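Local coordinates for protein glycoside hydrolase, GH17 family (Formosa sp. Hel1_33_131, PDB 6FCG) that probably cleaves internal beta-1,3-glucosidic bonds of the algal storage glucan laminarin, acting as an endo-laminarinase of glycoside hydrolase family 17, at residues A[87-92]-A[348-353]; A[95-100]-A[151-156]; A[259-264]-A[274-279]. One frame throughout, in Å; residues are numbered along the deposited sequence.

Contact 1 (A[87-92]-A[348-353]); sequences RTYNVR and FYFEAF
Y89 OH lies at the edge of the F350 ring, 3.3 Å from F350 CE1, and is hydrogen-bonded to E305 OE2, which also takes a salt bridge from R87 NH1. Two side chains of 87-92 thus hold one carboxylate oxygen. R87 has a second grip through NH2, which is hydrogen-bonded to N168 OD1, so both terminal nitrogens of its guanidinium have partners. The group is further covered on one face by Y89 CE2, 3.3 Å above its plane and offset toward the rim.

The apolar half of the contact lies at the root of the same arginine. R87 CB comes to 3.4 Å from F348 CD2, and farther out R87 CD reaches 4.0 Å from F348 CB. With CG anti to the backbone N (chi1 -160°) and the chain extended from CG to NE, R87 crosses F348 at about a right angle and carries its charge away from that ring, the guanidinium and ring planes standing 82° apart. Next along, E351 CB covers a face of the F350 ring, 3.5 Å above its centre, and the peptide bond between F350 and E351 is cis.

Backbone hydrogen bonds from F348 to I303 and from Y349 to S53 set 348-353 between strands 301-305 and 50-53. N429 of the second subunit packs on Y89. E305 ends the seventh strand, where clan GH-A enzymes carry their nucleophile, and a non-proline cis peptide near the eighth strand position recurs in such TIM barrels; the cluster is consistent with the active-site floor of a GH17 barrel.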
loop_
_atom_site.group_PDB
_atom_site.type_symbol
_atom_site.label_atom_id
_atom_site.label_comp_id
_atom_site.label_asym_id
_atom_site.label_seq_id
_atom_site.Cartn_x
_atom_site.Cartn_y
_atom_site.Cartn_z
ATOM N N ARG A 87 36.365 -8.021 -22.711
ATOM C CA ARG A 87 36.702 -7.654 -21.358
ATOM C C ARG A 87 36.324 -8.737 -20.378
ATOM O O ARG A 87 35.279 -9.370 -20.494
ATOM C CB ARG A 87 35.861 -6.460 -20.992
ATOM C CG ARG A 87 36.415 -5.707 -19.849
ATOM C CD ARG A 87 35.447 -4.684 -19.317
ATOM N NE ARG A 87 35.868 -4.467 -17.949
ATOM C CZ ARG A 87 35.124 -3.970 -16.982
ATOM N NH1 ARG A 87 33.880 -3.535 -17.212
ATOM N NH2 ARG A 87 35.663 -3.903 -15.764
ATOM N N THR A 88 37.130 -8.854 -19.352
ATOM C CA THR A 88 37.071 -9.927 -18.373
ATOM C C THR A 88 37.253 -9.344 -16.966
ATOM O O THR A 88 37.730 -8.194 -16.823
ATOM C CB THR A 88 38.155 -10.952 -18.780
ATOM O OG1 THR A 88 37.511 -12.149 -19.254
ATOM C CG2 THR A 88 39.151 -11.255 -17.656
ATOM N N TYR A 89 36.865 -10.086 -15.931
ATOM C CA TYR A 89 36.714 -9.458 -14.579
ATOM C C TYR A 89 37.676 -9.923 -13.478
ATOM O O TYR A 89 38.090 -9.119 -12.632
ATOM C CB TYR A 89 35.258 -9.569 -14.109
ATOM C CG TYR A 89 34.363 -8.669 -14.910
ATOM C CD1 TYR A 89 33.828 -9.097 -16.119
ATOM C CD2 TYR A 89 34.081 -7.368 -14.486
ATOM C CE1 TYR A 89 33.049 -8.249 -16.897
ATOM C CE2 TYR A 89 33.280 -6.525 -15.237
ATOM C CZ TYR A 89 32.767 -6.959 -16.446
ATOM O OH TYR A 89 31.963 -6.145 -17.201
ATOM N N ASN A 90 38.014 -11.206 -13.487
ATOM C CA ASN A 90 39.032 -11.699 -12.602
ATOM C C ASN A 90 39.894 -12.752 -13.268
ATOM O O ASN A 90 39.557 -13.274 -14.326
ATOM C CB ASN A 90 38.427 -12.260 -11.332
ATOM C CG ASN A 90 37.595 -13.485 -11.578
ATOM O OD1 ASN A 90 36.419 -13.360 -11.884
ATOM N ND2 ASN A 90 38.162 -14.653 -11.445
ATOM N N VAL A 91 41.032 -12.977 -12.636
ATOM C CA VAL A 91 41.988 -14.024 -12.987
ATOM C C VAL A 91 42.228 -15.019 -11.840
ATOM O O VAL A 91 43.230 -15.721 -11.785
ATOM C CB VAL A 91 43.302 -13.478 -13.561
ATOM C CG1 VAL A 91 43.067 -12.684 -14.821
ATOM C CG2 VAL A 91 44.132 -12.591 -12.603
ATOM N N ARG A 92 41.265 -15.090 -10.925
ATOM C CA ARG A 92 41.270 -16.035 -9.816
ATOM C C ARG A 92 40.707 -17.386 -10.264
ATOM O O ARG A 92 41.260 -18.444 -9.981
ATOM C CB ARG A 92 40.411 -15.447 -8.691
ATOM C CG ARG A 92 40.656 -15.963 -7.301
ATOM C CD ARG A 92 39.580 -15.445 -6.355
ATOM N NE ARG A 92 38.703 -16.559 -6.048
ATOM C CZ ARG A 92 37.409 -16.641 -6.277
ATOM N NH1 ARG A 92 36.725 -15.661 -6.810
ATOM N NH2 ARG A 92 36.792 -17.758 -5.954
ATOM N N PHE A 348 32.867 -1.334 -24.086
ATOM C CA PHE A 348 32.801 -2.738 -23.715
ATOM C C PHE A 348 31.392 -2.977 -23.208
ATOM O O PHE A 348 31.159 -3.061 -22.013
ATOM C CB PHE A 348 33.858 -3.057 -22.666
ATOM C CG PHE A 348 35.281 -3.011 -23.199
ATOM C CD1 PHE A 348 35.953 -1.803 -23.351
ATOM C CD2 PHE A 348 35.936 -4.180 -23.564
ATOM C CE1 PHE A 348 37.236 -1.779 -23.854
ATOM C CE2 PHE A 348 37.217 -4.154 -24.049
ATOM C CZ PHE A 348 37.880 -2.953 -24.193
ATOM N N TYR A 349 30.446 -3.118 -24.130
ATOM C CA TYR A 349 29.047 -3.060 -23.796
ATOM C C TYR A 349 28.703 -4.284 -22.929
ATOM O O TYR A 349 29.206 -5.406 -23.170
ATOM C CB TYR A 349 28.187 -2.982 -25.078
ATOM C CG TYR A 349 26.695 -2.947 -24.764
ATOM C CD1 TYR A 349 26.067 -1.768 -24.535
ATOM C CD2 TYR A 349 25.950 -4.112 -24.697
ATOM C CE1 TYR A 349 24.737 -1.721 -24.227
ATOM C CE2 TYR A 349 24.620 -4.083 -24.382
ATOM C CZ TYR A 349 24.018 -2.869 -24.164
ATOM O OH TYR A 349 22.681 -2.805 -23.865
ATOM N N PHE A 350 27.841 -4.079 -21.940
ATOM C CA PHE A 350 27.434 -5.152 -21.042
ATOM C C PHE A 350 26.061 -5.724 -21.429
ATOM O O PHE A 350 25.028 -5.022 -21.284
ATOM C CB PHE A 350 27.416 -4.672 -19.598
ATOM C CG PHE A 350 27.536 -5.787 -18.633
ATOM C CD1 PHE A 350 28.780 -6.265 -18.289
ATOM C CD2 PHE A 350 26.416 -6.438 -18.154
ATOM C CE1 PHE A 350 28.927 -7.360 -17.458
ATOM C CE2 PHE A 350 26.553 -7.543 -17.313
ATOM C CZ PHE A 350 27.824 -8.005 -16.969
ATOM N N GLU A 351 25.978 -6.962 -21.942
ATOM C CA GLU A 351 27.083 -7.928 -22.099
ATOM C C GLU A 351 26.787 -8.833 -23.315
ATOM O O GLU A 351 25.720 -8.722 -23.932
ATOM C CB GLU A 351 27.380 -8.718 -20.799
ATOM C CG GLU A 351 26.442 -9.855 -20.458
ATOM C CD GLU A 351 26.782 -10.690 -19.247
ATOM O OE1 GLU A 351 27.814 -11.390 -19.192
ATOM O OE2 GLU A 351 25.911 -10.667 -18.364
ATOM N N ALA A 352 27.703 -9.723 -23.658
ATOM C CA ALA A 352 27.484 -10.605 -24.808
ATOM C C ALA A 352 26.314 -11.560 -24.599
ATOM O O ALA A 352 25.352 -11.540 -25.382
ATOM C CB ALA A 352 28.737 -11.381 -25.154
ATOM N N PHE A 353 26.393 -12.357 -23.541
ATOM C CA PHE A 353 25.392 -13.400 -23.226
ATOM C C PHE A 353 24.812 -13.220 -21.820
ATOM O O PHE A 353 25.503 -12.885 -20.889
ATOM C CB PHE A 353 26.025 -14.800 -23.308
ATOM C CG PHE A 353 26.590 -15.153 -24.666
ATOM C CD1 PHE A 353 25.802 -15.774 -25.620
ATOM C CD2 PHE A 353 27.901 -14.842 -24.993
ATOM C CE1 PHE A 353 26.296 -16.071 -26.864
ATOM C CE2 PHE A 353 28.412 -15.147 -26.255
ATOM C CZ PHE A 353 27.612 -15.756 -27.188
#

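Contact 2 (A[95-100]-A[151-156]); sequences HTSNIL and VALAQE
T96 meets L153 across two neighbouring outer helices of the TIM barrel, 95-109 and 143-156, which follow successive strands in the beta-alpha-beta order of the fold. Over these short segments the axes run parallel, 3° apart in direction and 11.2 Å from each other, a spacing bridged mainly by one leucine. Near the start of the first helix, T96 offers its methyl: CG2 lies 4.3 Å from L153 CD1. Its hydroxyl is engaged otherwise, OG1 being hydrogen-bonded to N90 O in the loop that leads into the helix, so the two branches of the threonine serve a polar and an apolar partner.

S97 comes next and flanks the other methyl of the leucine, with S97 CB 4.2 Å from L153 CD2. This part of the interface is nearer the surface, and both S97 and L153 stay partly exposed.

One turn on from T96, L100 points at the second helix and is buried. Beneath it lie M117 of strand 116-121 and V161 of strand 161-168, so L100 fills the groove between the helices and the sheet. The same inner layer receives A154, which faces away from the first helix and rests on V161 and I164. The chains of L100 and L153 meet obliquely, with L100 CD1 4.0 Å from L153 CB and 4.2 Å from L153 CD2.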
loop_
_atom_site.group_PDB
_atom_site.type_symbol
_atom_site.label_atom_id
_atom_site.label_comp_id
_atom_site.label_asym_id
_atom_site.label_seq_id
_atom_site.Cartn_x
_atom_site.Cartn_y
_atom_site.Cartn_z
ATOM N N HIS A 95 38.305 -19.214 -15.719
ATOM C CA HIS A 95 37.569 -18.648 -16.839
ATOM C C HIS A 95 38.392 -17.774 -17.818
ATOM O O HIS A 95 38.374 -18.003 -19.008
ATOM C CB HIS A 95 36.378 -17.897 -16.237
ATOM C CG HIS A 95 35.526 -17.168 -17.222
ATOM N ND1 HIS A 95 35.501 -15.790 -17.311
ATOM C CD2 HIS A 95 34.613 -17.616 -18.109
ATOM C CE1 HIS A 95 34.642 -15.420 -18.244
ATOM N NE2 HIS A 95 34.101 -16.511 -18.748
ATOM N N THR A 96 39.123 -16.783 -17.321
ATOM C CA THR A 96 39.842 -15.858 -18.184
ATOM C C THR A 96 40.969 -16.558 -18.911
ATOM O O THR A 96 41.202 -16.331 -20.083
ATOM C CB THR A 96 40.391 -14.699 -17.354
ATOM O OG1 THR A 96 39.275 -13.935 -16.872
ATOM C CG2 THR A 96 41.365 -13.817 -18.150
ATOM N N SER A 97 41.711 -17.358 -18.162
ATOM C CA SER A 97 42.773 -18.192 -18.682
ATOM C C SER A 97 42.244 -19.121 -19.774
ATOM O O SER A 97 42.880 -19.316 -20.810
ATOM C CB SER A 97 43.394 -18.975 -17.511
ATOM O OG SER A 97 44.233 -20.008 -17.947
ATOM N N ASN A 98 41.085 -19.706 -19.551
ATOM C CA ASN A 98 40.497 -20.578 -20.561
ATOM C C ASN A 98 40.040 -19.826 -21.816
ATOM O O ASN A 98 40.082 -20.403 -22.906
ATOM C CB ASN A 98 39.369 -21.418 -19.979
ATOM C CG ASN A 98 39.879 -22.420 -18.963
ATOM O OD1 ASN A 98 40.992 -22.926 -19.076
ATOM N ND2 ASN A 98 39.065 -22.734 -18.001
ATOM N N ILE A 99 39.646 -18.559 -21.681
ATOM C CA ILE A 99 39.260 -17.777 -22.845
ATOM C C ILE A 99 40.494 -17.545 -23.704
ATOM O O ILE A 99 40.449 -17.675 -24.924
ATOM C CB ILE A 99 38.596 -16.460 -22.457
ATOM C CG1 ILE A 99 37.271 -16.771 -21.726
ATOM C CG2 ILE A 99 38.283 -15.613 -23.689
ATOM C CD1 ILE A 99 36.652 -15.596 -21.008
ATOM N N LEU A 100 41.605 -17.226 -23.061
ATOM C CA LEU A 100 42.864 -17.044 -23.779
ATOM C C LEU A 100 43.273 -18.328 -24.491
ATOM O O LEU A 100 43.662 -18.268 -25.663
ATOM C CB LEU A 100 43.949 -16.536 -22.834
ATOM C CG LEU A 100 43.737 -15.105 -22.323
ATOM C CD1 LEU A 100 44.593 -14.802 -21.111
ATOM C CD2 LEU A 100 44.004 -14.070 -23.421
ATOM N N VAL A 151 49.662 -10.697 -14.760
ATOM C CA VAL A 151 50.948 -10.472 -15.417
ATOM C C VAL A 151 51.404 -11.710 -16.201
ATOM O O VAL A 151 51.778 -11.597 -17.369
ATOM C CB VAL A 151 52.012 -10.032 -14.380
ATOM C CG1 VAL A 151 53.441 -10.147 -14.920
ATOM C CG2 VAL A 151 51.743 -8.604 -13.911
ATOM N N ALA A 152 51.337 -12.870 -15.551
ATOM C CA ALA A 152 51.670 -14.151 -16.179
ATOM C C ALA A 152 50.859 -14.396 -17.457
ATOM O O ALA A 152 51.419 -14.842 -18.476
ATOM C CB ALA A 152 51.484 -15.318 -15.207
ATOM N N LEU A 153 49.558 -14.097 -17.412
ATOM C CA LEU A 153 48.708 -14.234 -18.598
ATOM C C LEU A 153 49.051 -13.237 -19.703
ATOM O O LEU A 153 49.036 -13.607 -20.861
ATOM C CB LEU A 153 47.239 -14.121 -18.225
ATOM C CG LEU A 153 46.740 -15.297 -17.368
ATOM C CD1 LEU A 153 45.317 -15.010 -16.883
ATOM C CD2 LEU A 153 46.826 -16.639 -18.099
ATOM N N ALA A 154 49.381 -12.002 -19.352
ATOM C CA ALA A 154 49.772 -11.024 -20.362
ATOM C C ALA A 154 51.067 -11.448 -21.060
ATOM O O ALA A 154 51.281 -11.150 -22.251
ATOM C CB ALA A 154 49.924 -9.645 -19.732
ATOM N N GLN A 155 51.933 -12.119 -20.296
ATOM C CA GLN A 155 53.191 -12.665 -20.796
ATOM C C GLN A 155 52.997 -13.909 -21.655
ATOM O O GLN A 155 53.613 -14.001 -22.681
ATOM C CB GLN A 155 54.138 -12.975 -19.637
ATOM C CG GLN A 155 54.694 -11.729 -18.956
ATOM C CD GLN A 155 55.379 -11.998 -17.614
ATOM O OE1 GLN A 155 55.159 -13.024 -16.974
ATOM N NE2 GLN A 155 56.176 -11.051 -17.168
ATOM N N GLU A 156 52.197 -14.881 -21.235
ATOM C CA GLU A 156 51.978 -16.071 -22.056
ATOM C C GLU A 156 51.197 -15.734 -23.333
ATOM O O GLU A 156 51.377 -16.413 -24.330
ATOM C CB GLU A 156 51.254 -17.183 -21.275
ATOM C CG GLU A 156 51.234 -18.560 -21.959
ATOM C CD GLU A 156 50.569 -19.668 -21.090
ATOM O OE1 GLU A 156 50.206 -19.429 -19.907
ATOM O OE2 GLU A 156 50.373 -20.801 -21.584
#

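Contact 3 (A[259-264]-A[274-279]); sequences GDETEL and MNRAKT
The carboxylate of E261 and the guanidinium of R276 meet edge to edge, their planes 8° apart, and no face of either takes part in the pairing. R276 grips end-on with its two terminal nitrogens: NH2 donates to E261 OE1 over 3.0 Å, and NH1 donates to E261 OE2, also over 3.0 Å. Both oxygens are met on their syn sides, though somewhat out of the carboxylate plane, and the N-H...O angles of 153° and 159° show moderately bent bonds.

The side chains arrive from opposite directions and span a wide gap, the CA atoms of E261 and R276 being 13.0 Å apart. E261 is extended beyond CG, whereas R276 bends at chi3 to bring its end round. Each group has a second partner: E261 OE1 is hydrogen-bonded to F258 N and R276 NH2 to G256 O, which ties the pair to the chain just ahead of 259-264.

D260 packs on H361 of the third subunit, while N275 and T279 lie on its D131. Within the chain, the salt bridge joins the short 3-10 turn 260-263, which follows strand 257-258, to the long helix 266-294, whose M274 packs against helix 326-342.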
loop_
_atom_site.group_PDB
_atom_site.type_symbol
_atom_site.label_atom_id
_atom_site.label_comp_id
_atom_site.label_asym_id
_atom_site.label_seq_id
_atom_site.Cartn_x
_atom_site.Cartn_y
_atom_site.Cartn_z
ATOM N N GLY A 259 5.173 16.080 -20.183
ATOM C CA GLY A 259 4.253 17.067 -20.782
ATOM C C GLY A 259 3.623 16.714 -22.125
ATOM O O GLY A 259 2.988 15.666 -22.263
ATOM N N ASP A 260 3.839 17.593 -23.102
ATOM C CA ASP A 260 3.282 17.480 -24.452
ATOM C C ASP A 260 3.569 16.175 -25.164
ATOM O O ASP A 260 2.864 15.850 -26.119
ATOM C CB ASP A 260 3.787 18.635 -25.341
ATOM C CG ASP A 260 3.008 19.931 -25.115
ATOM O OD1 ASP A 260 1.757 19.888 -25.090
ATOM O OD2 ASP A 260 3.649 20.994 -24.960
ATOM N N GLU A 261 4.600 15.444 -24.716
ATOM C CA GLU A 261 4.959 14.129 -25.277
ATOM C C GLU A 261 3.822 13.094 -25.247
ATOM O O GLU A 261 3.778 12.219 -26.111
ATOM C CB GLU A 261 6.213 13.559 -24.595
ATOM C CG GLU A 261 7.510 14.265 -24.982
ATOM C CD GLU A 261 8.649 14.059 -23.997
ATOM O OE1 GLU A 261 8.635 13.082 -23.193
ATOM O OE2 GLU A 261 9.575 14.895 -24.005
ATOM N N THR A 262 2.889 13.240 -24.302
ATOM C CA THR A 262 1.666 12.415 -24.197
ATOM C C THR A 262 0.869 12.403 -25.499
ATOM O O THR A 262 0.322 11.366 -25.874
ATOM C CB THR A 262 0.717 13.033 -23.149
ATOM O OG1 THR A 262 1.316 12.942 -21.849
ATOM C CG2 THR A 262 -0.697 12.381 -23.133
ATOM N N GLU A 263 0.812 13.549 -26.179
ATOM C CA GLU A 263 0.118 13.674 -27.476
ATOM C C GLU A 263 0.878 13.001 -28.637
ATOM O O GLU A 263 0.316 12.857 -29.710
ATOM C CB GLU A 263 -0.173 15.153 -27.816
ATOM N N LEU A 264 2.125 12.572 -28.437
ATOM C CA LEU A 264 2.862 11.916 -29.506
ATOM C C LEU A 264 2.543 10.431 -29.599
ATOM O O LEU A 264 2.053 9.807 -28.663
ATOM C CB LEU A 264 4.372 12.141 -29.346
ATOM C CG LEU A 264 4.809 13.618 -29.293
ATOM C CD1 LEU A 264 6.296 13.755 -29.010
ATOM C CD2 LEU A 264 4.467 14.370 -30.576
ATOM N N MET A 274 14.266 7.225 -24.585
ATOM C CA MET A 274 15.517 6.527 -24.737
ATOM C C MET A 274 16.663 7.445 -25.170
ATOM O O MET A 274 17.804 7.238 -24.743
ATOM C CB MET A 274 15.388 5.340 -25.693
ATOM C CG MET A 274 14.590 4.168 -25.132
ATOM S SD MET A 274 15.032 3.692 -23.450
ATOM C CE MET A 274 16.677 3.054 -23.744
ATOM N N ASN A 275 16.379 8.456 -25.979
ATOM C CA ASN A 275 17.389 9.454 -26.268
ATOM C C ASN A 275 17.870 10.194 -25.022
ATOM O O ASN A 275 19.053 10.480 -24.881
ATOM C CB ASN A 275 16.919 10.452 -27.317
ATOM C CG ASN A 275 18.062 11.333 -27.791
ATOM O OD1 ASN A 275 18.837 10.939 -28.665
ATOM N ND2 ASN A 275 18.186 12.526 -27.211
ATOM N N ARG A 276 16.963 10.498 -24.104
ATOM C CA ARG A 276 17.373 11.112 -22.845
ATOM C C ARG A 276 18.333 10.202 -22.046
ATOM O O ARG A 276 19.234 10.706 -21.365
ATOM C CB ARG A 276 16.159 11.528 -21.989
ATOM C CG ARG A 276 15.607 12.923 -22.285
ATOM C CD ARG A 276 14.536 13.322 -21.261
ATOM N NE ARG A 276 13.317 12.518 -21.418
ATOM C CZ ARG A 276 12.273 12.824 -22.194
ATOM N NH1 ARG A 276 12.238 13.946 -22.902
ATOM N NH2 ARG A 276 11.234 11.992 -22.276
ATOM N N ALA A 277 18.105 8.893 -22.104
ATOM C CA ALA A 277 18.942 7.918 -21.438
ATOM C C ALA A 277 20.345 7.907 -22.016
ATOM O O ALA A 277 21.340 7.806 -21.279
ATOM C CB ALA A 277 18.317 6.530 -21.544
ATOM N N LYS A 278 20.432 7.964 -23.338
ATOM C CA LYS A 278 21.723 8.065 -24.013
ATOM C C LYS A 278 22.444 9.342 -23.593
ATOM O O LYS A 278 23.591 9.320 -23.201
ATOM C CB LYS A 278 21.532 8.046 -25.520
ATOM C CG LYS A 278 22.751 8.424 -26.342
ATOM C CD LYS A 278 22.341 9.421 -27.408
ATOM C CE LYS A 278 23.447 9.547 -28.437
ATOM N NZ LYS A 278 23.208 10.626 -29.433
ATOM N N THR A 279 21.751 10.454 -23.659
ATOM C CA THR A 279 22.333 11.737 -23.302
ATOM C C THR A 279 22.833 11.801 -21.874
ATOM O O THR A 279 23.844 12.462 -21.573
ATOM C CB THR A 279 21.212 12.780 -23.552
ATOM O OG1 THR A 279 21.271 13.198 -24.918
ATOM C CG2 THR A 279 21.302 13.943 -22.618
#

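In the fold
Contact 1 is buried, about 7 Å from the chain's centre; contact 2 is partly buried in the outer helical layer, and contact 3 lies at the surface. The first two adjoin where V91 CG1 of 87-92 packs on L153 CD1 at 3.8 Å. Contact 3 stands apart, its centre about 45 Å from that of contact 2, on the opposite side of the chain's centre. Chemistry follows place: aromatic rings beside buried charges in contact 1, purely apolar touches between helices in contact 2, and a two-pronged salt bridge in contact 3. Both later contacts are nested in the loop closed by contact 1.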